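Local coordinates for protein collagen alpha-1(XX) chain (Homo sapiens, PDB 5KF4) that contributes a fibronectin type III domain, a beta-sandwich module that probably serves as a structural or adhesive unit of the collagen XX chain, at residues A[17-29]-A[64-78]. Residues are numbered along the deposited sequence; the frame is centred on the assembly and turned at random.
Sequences LVLSQVTSSSIRL and STELHNLASRTEYLV
Ile27 and Leu67 pair as hydrogen-bonded antiparallel neighbours, their side chains side by side, in the three-stranded sheet of a fibronectin type III beta-sandwich, where strand 64-67 runs along the edge of strand 27-32. Leu67 N donates to Ile27 O (3.1 Å), whereas the return bond from Ile27 N to Leu67 O is weak (3.4 Å). At the next hydrogen-bonded pair, two residues on, Leu29 N donates to Thr65 O (3.2 Å). Past the strand end, Leu70 N gives a shorter bond to Ser25 O (2.7 Å), linking loop 21-26 to the loop after strand 64-67. Within its own loop, Thr23 OG1 accepts from Ser25 N in an ST turn and shares a hydrogen bond with Ser26 OG; small hydroxyl residues suit such a tight turn. Branched aliphatic residues fill the interior: Ile27 CD1 meets Val78 CG2 of the facing sheet tip to tip, and Leu29 slides past Val78, while Trp45 packs on Leu67 and Leu70. On the outer face, long polar chains can reach across strands. Arg28 NE donates a weak bond to Gln21 OE1, and its guanidinium makes a long, purely electrostatic salt bridge with Glu66. An alanine here would probably leave the Glu66 carboxylate without this balancing charge and Gln21 OE1 without that donor. Glu66, its CG anti to the backbone N (chi1 -173°) and the chain extended beyond, sets OE1 over one guanidinium face, 3.6 Å from Arg28 NH1.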
ATOM      1  N   LEU A  17      -3.673  -9.185   0.163  1.00 33.92           N
ATOM      2  CA  LEU A  17      -3.819  -7.915   0.866  1.00 15.13           C
ATOM      3  C   LEU A  17      -5.080  -7.897   1.730  1.00 29.10           C
ATOM      4  O   LEU A  17      -6.174  -8.192   1.253  1.00 29.77           O
ATOM      5  CB  LEU A  17      -3.858  -6.756  -0.131  1.00 12.63           C
ATOM      6  CG  LEU A  17      -3.946  -5.358   0.482  1.00  9.33           C
ATOM      7  CD1 LEU A  17      -2.591  -4.989   1.063  1.00  9.09           C
ATOM      8  CD2 LEU A  17      -4.402  -4.328  -0.528  1.00  6.69           C
ATOM      9  N   VAL A  18      -4.921  -7.542   3.001  1.00 35.13           N
ATOM     10  CA  VAL A  18      -6.044  -7.478   3.932  1.00 26.77           C
ATOM     11  C   VAL A  18      -6.179  -6.078   4.538  1.00 23.98           C
ATOM     12  O   VAL A  18      -5.297  -5.615   5.258  1.00 29.80           O
ATOM     13  CB  VAL A  18      -5.898  -8.515   5.069  1.00 23.80           C
ATOM     14  CG1 VAL A  18      -7.115  -8.495   5.970  1.00  6.03           C
ATOM     15  CG2 VAL A  18      -5.681  -9.909   4.495  1.00 22.77           C
ATOM     16  N   LEU A  19      -7.298  -5.421   4.254  1.00 26.22           N
ATOM     17  CA  LEU A  19      -7.560  -4.073   4.754  1.00 31.79           C
ATOM     18  C   LEU A  19      -8.585  -4.110   5.887  1.00 34.90           C
ATOM     19  O   LEU A  19      -9.772  -4.313   5.640  1.00 35.94           O
ATOM     20  CB  LEU A  19      -8.058  -3.154   3.627  1.00 31.52           C
ATOM     21  CG  LEU A  19      -7.297  -3.052   2.297  1.00 33.62           C
ATOM     22  CD1 LEU A  19      -7.548  -4.253   1.395  1.00 49.68           C
ATOM     23  CD2 LEU A  19      -7.661  -1.775   1.565  1.00 29.97           C
ATOM     24  N   SER A  20      -8.126  -3.933   7.124  1.00 33.44           N
ATOM     25  CA  SER A  20      -9.007  -4.068   8.285  1.00 26.84           C
ATOM     26  C   SER A  20      -8.885  -2.898   9.261  1.00 25.85           C
ATOM     27  O   SER A  20      -8.239  -1.895   8.955  1.00 28.24           O
ATOM     28  CB  SER A  20      -8.723  -5.379   9.021  1.00 27.55           C
ATOM     29  OG  SER A  20      -7.384  -5.428   9.481  1.00 33.22           O
ATOM     30  N   GLN A  21      -9.490  -3.057  10.439  1.00 19.05           N
ATOM     31  CA  GLN A  21      -9.468  -2.048  11.502  1.00 32.42           C
ATOM     32  C   GLN A  21      -9.778  -0.661  10.954  1.00 36.74           C
ATOM     33  O   GLN A  21      -9.067   0.306  11.229  1.00 33.69           O
ATOM     34  CB  GLN A  21      -8.123  -2.034  12.230  1.00 46.98           C
ATOM     35  CG  GLN A  21      -7.716  -3.378  12.801  1.00 55.82           C
ATOM     36  CD  GLN A  21      -6.387  -3.323  13.526  1.00 62.04           C
ATOM     37  OE1 GLN A  21      -5.834  -2.247  13.753  1.00 70.35           O
ATOM     38  NE2 GLN A  21      -5.864  -4.490  13.895  1.00 55.10           N
ATOM     39  N   VAL A  22     -10.852  -0.579  10.179  1.00 34.56           N
ATOM     40  CA  VAL A  22     -11.213   0.659   9.516  1.00 26.41           C
ATOM     41  C   VAL A  22     -11.887   1.588  10.503  1.00 33.29           C
ATOM     42  O   VAL A  22     -12.900   1.241  11.107  1.00 52.14           O
ATOM     43  CB  VAL A  22     -12.154   0.404   8.325  1.00 18.67           C
ATOM     44  CG1 VAL A  22     -12.413   1.689   7.560  1.00 26.05           C
ATOM     45  CG2 VAL A  22     -11.574  -0.663   7.418  1.00 17.94           C
ATOM     46  N   THR A  23     -11.311   2.770  10.669  1.00 18.31           N
ATOM     47  CA  THR A  23     -11.905   3.786  11.521  1.00 24.87           C
ATOM     48  C   THR A  23     -12.239   5.007  10.679  1.00 24.96           C
ATOM     49  O   THR A  23     -12.221   4.946   9.449  1.00 29.43           O
ATOM     50  CB  THR A  23     -10.972   4.178  12.681  1.00 28.17           C
ATOM     51  OG1 THR A  23      -9.939   5.048  12.199  1.00 22.81           O
ATOM     52  CG2 THR A  23     -10.350   2.926  13.314  1.00 13.00           C
ATOM     53  N   SER A  24     -12.546   6.112  11.343  1.00 21.13           N
ATOM     54  CA  SER A  24     -12.834   7.360  10.651  1.00 15.39           C
ATOM     55  C   SER A  24     -11.588   7.959  10.008  1.00 10.52           C
ATOM     56  O   SER A  24     -11.680   8.714   9.037  1.00 25.32           O
ATOM     57  CB  SER A  24     -13.457   8.369  11.619  1.00 24.14           C
ATOM     58  OG  SER A  24     -13.327   7.934  12.962  1.00 33.97           O
ATOM     59  N   SER A  25     -10.423   7.609  10.545  1.00 11.84           N
ATOM     60  CA  SER A  25      -9.181   8.236  10.106  1.00 10.05           C
ATOM     61  C   SER A  25      -8.046   7.253   9.815  1.00 12.93           C
ATOM     62  O   SER A  25      -6.949   7.662   9.437  1.00 21.62           O
ATOM     63  CB  SER A  25      -8.721   9.250  11.157  1.00 14.53           C
ATOM     64  OG  SER A  25      -8.389   8.603  12.371  1.00 15.77           O
ATOM     65  N   SER A  26      -8.300   5.964   9.992  1.00 13.32           N
ATOM     66  CA  SER A  26      -7.254   4.951   9.835  1.00 11.66           C
ATOM     67  C   SER A  26      -7.750   3.639   9.235  1.00 20.56           C
ATOM     68  O   SER A  26      -8.913   3.269   9.380  1.00 17.24           O
ATOM     69  CB  SER A  26      -6.588   4.653  11.181  1.00 17.93           C
ATOM     70  OG  SER A  26      -7.396   3.766  11.943  1.00 27.67           O
ATOM     71  N   ILE A  27      -6.850   2.948   8.545  1.00 31.88           N
ATOM     72  CA  ILE A  27      -7.101   1.574   8.128  1.00 27.58           C
ATOM     73  C   ILE A  27      -5.853   0.754   8.422  1.00 31.71           C
ATOM     74  O   ILE A  27      -4.753   1.301   8.531  1.00 33.82           O
ATOM     75  CB  ILE A  27      -7.427   1.431   6.627  1.00 20.44           C
ATOM     76  CG1 ILE A  27      -6.179   1.685   5.778  1.00 29.59           C
ATOM     77  CG2 ILE A  27      -8.618   2.303   6.239  1.00 22.86           C
ATOM     78  CD1 ILE A  27      -6.238   1.048   4.403  1.00 34.25           C
ATOM     79  N   ARG A  28      -6.006  -0.556   8.570  1.00 38.93           N
ATOM     80  CA  ARG A  28      -4.815  -1.378   8.673  1.00 34.57           C
ATOM     81  C   ARG A  28      -4.604  -2.106   7.364  1.00 20.02           C
ATOM     82  O   ARG A  28      -5.550  -2.546   6.718  1.00 16.37           O
ATOM     83  CB  ARG A  28      -4.890  -2.378   9.824  1.00 42.63           C
ATOM     84  CG  ARG A  28      -3.531  -2.560  10.475  1.00 49.49           C
ATOM     85  CD  ARG A  28      -3.532  -3.520  11.651  1.00 57.06           C
ATOM     86  NE  ARG A  28      -2.848  -2.968  12.822  1.00 60.31           N
ATOM     87  CZ  ARG A  28      -1.574  -2.582  12.863  1.00 58.36           C
ATOM     88  NH1 ARG A  28      -1.074  -2.099  13.993  1.00 60.86           N
ATOM     89  NH2 ARG A  28      -0.793  -2.669  11.793  1.00 55.02           N
ATOM     90  N   LEU A  29      -3.339  -2.223   6.988  1.00 25.39           N
ATOM     91  CA  LEU A  29      -2.963  -2.899   5.764  1.00 29.50           C
ATOM     92  C   LEU A  29      -2.205  -4.156   6.127  1.00 27.19           C
ATOM     93  O   LEU A  29      -1.335  -4.132   6.997  1.00 30.31           O
ATOM     94  CB  LEU A  29      -2.112  -1.980   4.895  1.00 42.70           C
ATOM     95  CG  LEU A  29      -2.218  -2.157   3.389  1.00 40.52           C
ATOM     96  CD1 LEU A  29      -3.677  -2.109   2.963  1.00 44.62           C
ATOM     97  CD2 LEU A  29      -1.416  -1.065   2.721  1.00 25.90           C
ATOM     98  N   SER A  64       3.074  -5.605   8.138  1.00 57.16           N
ATOM     99  CA  SER A  64       1.931  -4.778   8.463  1.00 51.01           C
ATOM    100  C   SER A  64       2.375  -3.334   8.624  1.00 55.79           C
ATOM    101  O   SER A  64       3.502  -3.060   9.034  1.00 61.94           O
ATOM    102  CB  SER A  64       1.244  -5.271   9.737  1.00 43.75           C
ATOM    103  OG  SER A  64       0.287  -4.331  10.200  1.00 41.80           O
ATOM    104  N   THR A  65       1.478  -2.417   8.300  1.00 46.48           N
ATOM    105  CA  THR A  65       1.670  -1.018   8.629  1.00 37.48           C
ATOM    106  C   THR A  65       0.284  -0.411   8.715  1.00 28.22           C
ATOM    107  O   THR A  65      -0.656  -0.897   8.086  1.00 20.75           O
ATOM    108  CB  THR A  65       2.552  -0.283   7.584  1.00 39.47           C
ATOM    109  OG1 THR A  65       3.645   0.366   8.246  1.00 45.63           O
ATOM    110  CG2 THR A  65       1.750   0.752   6.808  1.00 36.98           C
ATOM    111  N   GLU A  66       0.150   0.641   9.509  1.00 32.06           N
ATOM    112  CA  GLU A  66      -1.124   1.320   9.633  1.00 35.02           C
ATOM    113  C   GLU A  66      -1.085   2.687   8.976  1.00 31.67           C
ATOM    114  O   GLU A  66      -0.135   3.446   9.162  1.00 27.05           O
ATOM    115  CB  GLU A  66      -1.511   1.462  11.102  1.00 35.99           C
ATOM    116  CG  GLU A  66      -2.901   2.019  11.312  1.00 43.53           C
ATOM    117  CD  GLU A  66      -3.360   1.902  12.743  1.00 50.78           C
ATOM    118  OE1 GLU A  66      -2.961   0.931  13.419  1.00 55.91           O
ATOM    119  OE2 GLU A  66      -4.118   2.785  13.195  1.00 52.05           O
ATOM    120  N   LEU A  67      -2.136   3.008   8.232  1.00 31.56           N
ATOM    121  CA  LEU A  67      -2.257   4.330   7.652  1.00 32.07           C
ATOM    122  C   LEU A  67      -3.083   5.173   8.615  1.00 32.35           C
ATOM    123  O   LEU A  67      -4.054   4.688   9.194  1.00 44.67           O
ATOM    124  CB  LEU A  67      -2.917   4.254   6.271  1.00 20.40           C
ATOM    125  CG  LEU A  67      -2.231   3.362   5.226  1.00 21.70           C
ATOM    126  CD1 LEU A  67      -2.966   3.399   3.893  1.00 13.14           C
ATOM    127  CD2 LEU A  67      -0.767   3.756   5.039  1.00 27.47           C
ATOM    128  N   HIS A  68      -2.693   6.429   8.791  1.00 30.77           N
ATOM    129  CA  HIS A  68      -3.368   7.314   9.732  1.00 23.31           C
ATOM    130  C   HIS A  68      -3.754   8.632   9.078  1.00 29.05           C
ATOM    131  O   HIS A  68      -3.387   8.900   7.932  1.00 37.75           O
ATOM    132  CB  HIS A  68      -2.490   7.602  10.957  1.00 31.07           C
ATOM    133  CG  HIS A  68      -2.262   6.417  11.846  1.00 46.57           C
ATOM    134  ND1 HIS A  68      -1.145   5.615  11.750  1.00 53.81           N
ATOM    135  CD2 HIS A  68      -2.999   5.915  12.865  1.00 50.55           C
ATOM    136  CE1 HIS A  68      -1.208   4.665  12.666  1.00 51.32           C
ATOM    137  NE2 HIS A  68      -2.324   4.822  13.354  1.00 48.50           N
ATOM    138  N   ASN A  69      -4.484   9.450   9.832  1.00 25.75           N
ATOM    139  CA  ASN A  69      -4.848  10.801   9.417  1.00 22.24           C
ATOM    140  C   ASN A  69      -5.639  10.818   8.113  1.00  9.25           C
ATOM    141  O   ASN A  69      -5.469  11.709   7.284  1.00 14.94           O
ATOM    142  CB  ASN A  69      -3.596  11.670   9.287  1.00 38.88           C
ATOM    143  CG  ASN A  69      -2.815  11.755  10.582  1.00 37.60           C
ATOM    144  OD1 ASN A  69      -3.271  12.350  11.558  1.00 33.53           O
ATOM    145  ND2 ASN A  69      -1.630  11.155  10.597  1.00 34.57           N
ATOM    146  N   LEU A  70      -6.508   9.827   7.941  1.00  8.19           N
ATOM    147  CA  LEU A  70      -7.348   9.742   6.754  1.00  7.94           C
ATOM    148  C   LEU A  70      -8.640  10.532   6.949  1.00 23.01           C
ATOM    149  O   LEU A  70      -9.124  10.678   8.070  1.00 18.37           O
ATOM    150  CB  LEU A  70      -7.674   8.283   6.429  1.00  8.82           C
ATOM    151  CG  LEU A  70      -6.476   7.392   6.098  1.00 23.37           C
ATOM    152  CD1 LEU A  70      -6.904   5.937   5.969  1.00  7.50           C
ATOM    153  CD2 LEU A  70      -5.780   7.875   4.839  1.00 16.04           C
ATOM    154  N   ALA A  71      -9.180  11.066   5.860  1.00 21.22           N
ATOM    155  CA  ALA A  71     -10.465  11.750   5.913  1.00 14.60           C
ATOM    156  C   ALA A  71     -11.604  10.747   6.029  1.00 25.22           C
ATOM    157  O   ALA A  71     -11.560   9.673   5.430  1.00 33.45           O
ATOM    158  CB  ALA A  71     -10.656  12.624   4.687  1.00  8.32           C
ATOM    159  N   SER A  72     -12.626  11.115   6.792  1.00 16.23           N
ATOM    160  CA  SER A  72     -13.777  10.249   7.028  1.00 20.50           C
ATOM    161  C   SER A  72     -14.690  10.169   5.808  1.00 21.08           C
ATOM    162  O   SER A  72     -14.633  11.027   4.928  1.00 16.78           O
ATOM    163  CB  SER A  72     -14.571  10.742   8.239  1.00 25.52           C
ATOM    164  OG  SER A  72     -15.293  11.919   7.921  1.00 31.02           O
ATOM    165  N   ARG A  73     -15.510   9.121   5.756  1.00 25.54           N
ATOM    166  CA  ARG A  73     -16.480   8.922   4.678  1.00 27.49           C
ATOM    167  C   ARG A  73     -15.824   8.990   3.309  1.00 28.60           C
ATOM    168  O   ARG A  73     -16.411   9.512   2.362  1.00 46.34           O
ATOM    169  CB  ARG A  73     -17.605   9.960   4.750  1.00 35.78           C
ATOM    170  CG  ARG A  73     -18.105  10.275   6.148  1.00 36.61           C
ATOM    171  CD  ARG A  73     -19.301  11.219   6.103  1.00 35.74           C
ATOM    172  NE  ARG A  73     -18.938  12.551   5.624  1.00 36.32           N
ATOM    173  CZ  ARG A  73     -18.414  13.509   6.385  1.00 33.86           C
ATOM    174  NH1 ARG A  73     -18.191  13.290   7.673  1.00 22.53           N
ATOM    175  NH2 ARG A  73     -18.114  14.690   5.854  1.00 32.58           N
ATOM    176  N   THR A  74     -14.610   8.465   3.204  1.00 15.54           N
ATOM    177  CA  THR A  74     -13.820   8.645   1.994  1.00 10.68           C
ATOM    178  C   THR A  74     -13.310   7.319   1.447  1.00  9.72           C
ATOM    179  O   THR A  74     -12.859   6.459   2.196  1.00 18.47           O
ATOM    180  CB  THR A  74     -12.618   9.579   2.252  1.00 14.92           C
ATOM    181  OG1 THR A  74     -13.071  10.778   2.894  1.00 16.05           O
ATOM    182  CG2 THR A  74     -11.921   9.933   0.946  1.00  7.54           C
ATOM    183  N   GLU A  75     -13.386   7.166   0.129  1.00 16.96           N
ATOM    184  CA  GLU A  75     -12.870   5.980  -0.534  1.00 16.63           C
ATOM    185  C   GLU A  75     -11.411   6.184  -0.916  1.00 19.49           C
ATOM    186  O   GLU A  75     -11.050   7.187  -1.534  1.00 17.34           O
ATOM    187  CB  GLU A  75     -13.692   5.650  -1.779  1.00 26.77           C
ATOM    188  CG  GLU A  75     -13.254   4.379  -2.481  1.00 37.19           C
ATOM    189  CD  GLU A  75     -14.219   3.942  -3.564  1.00 39.87           C
ATOM    190  OE1 GLU A  75     -14.753   4.814  -4.276  1.00 40.90           O
ATOM    191  OE2 GLU A  75     -14.436   2.721  -3.707  1.00 44.29           O
ATOM    192  N   TYR A  76     -10.572   5.232  -0.527  1.00 26.51           N
ATOM    193  CA  TYR A  76      -9.158   5.279  -0.865  1.00 21.71           C
ATOM    194  C   TYR A  76      -8.706   4.110  -1.730  1.00 26.92           C
ATOM    195  O   TYR A  76      -9.121   2.974  -1.517  1.00 28.78           O
ATOM    196  CB  TYR A  76      -8.306   5.322   0.409  1.00 17.98           C
ATOM    197  CG  TYR A  76      -8.342   6.644   1.139  1.00 18.90           C
ATOM    198  CD1 TYR A  76      -7.485   7.675   0.781  1.00 12.63           C
ATOM    199  CD2 TYR A  76      -9.225   6.864   2.187  1.00 14.16           C
ATOM    200  CE1 TYR A  76      -7.504   8.882   1.442  1.00  7.53           C
ATOM    201  CE2 TYR A  76      -9.250   8.073   2.852  1.00  8.85           C
ATOM    202  CZ  TYR A  76      -8.389   9.076   2.475  1.00 16.30           C
ATOM    203  OH  TYR A  76      -8.407  10.285   3.130  1.00 29.63           O
ATOM    204  N   LEU A  77      -7.864   4.407  -2.717  1.00 25.79           N
ATOM    205  CA  LEU A  77      -7.124   3.372  -3.424  1.00 18.86           C
ATOM    206  C   LEU A  77      -5.824   3.149  -2.677  1.00 19.28           C
ATOM    207  O   LEU A  77      -5.036   4.075  -2.514  1.00 26.13           O
ATOM    208  CB  LEU A  77      -6.846   3.762  -4.876  1.00 32.01           C
ATOM    209  CG  LEU A  77      -6.251   2.636  -5.729  1.00 34.24           C
ATOM    210  CD1 LEU A  77      -7.192   1.436  -5.786  1.00 34.26           C
ATOM    211  CD2 LEU A  77      -5.906   3.125  -7.129  1.00 26.53           C
ATOM    212  N   VAL A  78      -5.590   1.921  -2.238  1.00 22.05           N
ATOM    213  CA  VAL A  78      -4.433   1.634  -1.402  1.00 27.24           C
ATOM    214  C   VAL A  78      -3.510   0.631  -2.084  1.00 32.63           C
ATOM    215  O   VAL A  78      -3.948  -0.443  -2.469  1.00 39.95           O
ATOM    216  CB  VAL A  78      -4.862   1.085  -0.036  1.00 19.34           C
ATOM    217  CG1 VAL A  78      -3.648   0.800   0.810  1.00 20.92           C
ATOM    218  CG2 VAL A  78      -5.773   2.079   0.667  1.00  7.08           C
TER